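Local coordinates for bacilliredoxin BrxA (Bacillus subtilis, PDB 3FHK), which removes bacillithiol from S-bacillithiolated proteins as a dithiol bacilliredoxin and shows disulfide isomerase activity, at residues A[12-15]-A[16-19]. The protein carries 2 engineered substitutions. Sequence-based numbering, arbitrary orientation.
Sequences MRQL and VVPM
Arg13 O accepts two weak hydrogen bonds, from Val16 N at 3.3 Å and from Val17 N at 3.4 Å, and each donor also has a second acceptor. Val16 N reaches Met12 O at 3.0 Å with an N-H...O angle of 129°, while Val17 N reaches Gln14 O at 3.3 Å and a straighter 148°. Every bond in this set is bent or long, and the mixture of i-to-i+4 and i-to-i+3 pairs marks a locally irregular turn of helix 2-24. The irregularity is consistent with Pro18, one residue on: it has no N-H to give to Gln14 O, and its ring carbon CG lies 3.5 Å from Leu15 O, the acceptor that Met19 N would normally use. Met19 N turns to Val16 O, a weak bond one residue shorter, and the helix kinks here. The Met19 side chain, extended beyond CG, brings its CE methyl to 3.6 Å from Leu15 O, a van der Waals contact.

In this thioredoxin-superfamily protein the kink comes where the N-terminal helix 2-24 packs against strand 80-85 and the loop carrying Val55: Val16 and Met19 both touch Val55 and Phe85, and Met19 lies about 8 Å, side chain to side chain, from the nucleophile Cys56. Along the helix, Met12 is bent at chi2 and chi3, bringing its CE methyl obliquely across to Val16 CG2, 4.0 Å away. CG2, anti to the carbonyl carbon of Val16 and beside its backbone N, is turned back toward the preceding turn and Met12. Met12 and Met19 also pack on Arg21 of a second subunit, and Leu15 on Pro18 of the same neighbour.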
# COMPACT_ATOMS: atom_id res chain seq x y z
N MET A 12 -9.39 4.19 4.41
CA MET A 12 -10.24 3.43 5.33
C MET A 12 -11.45 4.26 5.76
O MET A 12 -12.56 3.73 5.92
CB MET A 12 -9.44 2.92 6.54
CG MET A 12 -8.73 1.58 6.31
SD MET A 12 -9.87 0.17 6.13
CE MET A 12 -10.88 0.38 7.58
N ARG A 13 -11.25 5.55 5.93
CA ARG A 13 -12.36 6.46 6.21
C ARG A 13 -13.43 6.38 5.12
O ARG A 13 -14.63 6.33 5.41
CB ARG A 13 -11.85 7.89 6.32
CG ARG A 13 -12.81 8.82 7.02
CD ARG A 13 -12.39 10.26 6.85
NE ARG A 13 -12.73 10.80 5.53
CZ ARG A 13 -13.81 11.53 5.28
NH1 ARG A 13 -14.67 11.81 6.25
NH2 ARG A 13 -14.05 11.98 4.05
N GLN A 14 -13.00 6.39 3.86
CA GLN A 14 -13.95 6.39 2.76
C GLN A 14 -14.70 5.06 2.66
O GLN A 14 -15.89 5.04 2.38
CB GLN A 14 -13.26 6.72 1.44
CG GLN A 14 -12.85 8.18 1.31
CD GLN A 14 -13.93 9.13 1.81
OE1 GLN A 14 -13.73 9.85 2.80
NE2 GLN A 14 -15.09 9.14 1.14
N LEU A 15 -13.99 3.97 2.91
CA LEU A 15 -14.58 2.64 2.80
C LEU A 15 -15.54 2.37 3.94
O LEU A 15 -16.42 1.51 3.86
CB LEU A 15 -13.50 1.56 2.81
CG LEU A 15 -12.45 1.59 1.71
CD1 LEU A 15 -11.41 0.51 2.00
CD2 LEU A 15 -13.08 1.42 0.32
N VAL A 16 -15.35 3.11 5.03
CA VAL A 16 -16.16 2.91 6.21
C VAL A 16 -17.50 3.67 6.13
O VAL A 16 -18.45 3.34 6.84
CB VAL A 16 -15.36 3.28 7.47
CG1 VAL A 16 -16.28 3.66 8.61
CG2 VAL A 16 -14.46 2.11 7.86
N VAL A 17 -17.57 4.65 5.24
CA VAL A 17 -18.76 5.49 5.09
C VAL A 17 -20.05 4.69 4.90
O VAL A 17 -20.99 4.87 5.66
CB VAL A 17 -18.61 6.49 3.92
CG1 VAL A 17 -19.96 7.08 3.56
CG2 VAL A 17 -17.61 7.57 4.28
N PRO A 18 -20.10 3.81 3.89
CA PRO A 18 -21.34 3.03 3.74
C PRO A 18 -21.62 2.18 4.97
O PRO A 18 -22.78 1.83 5.21
CB PRO A 18 -21.03 2.13 2.53
CG PRO A 18 -19.54 2.10 2.45
CD PRO A 18 -19.15 3.49 2.82
N MET A 19 -20.59 1.85 5.74
CA MET A 19 -20.78 1.09 6.97
C MET A 19 -21.46 1.95 8.04
O MET A 19 -22.16 1.43 8.90
CB MET A 19 -19.47 0.49 7.49
CG MET A 19 -18.83 -0.51 6.52
SD MET A 19 -17.29 -1.28 7.10
CE MET A 19 -16.55 -1.68 5.52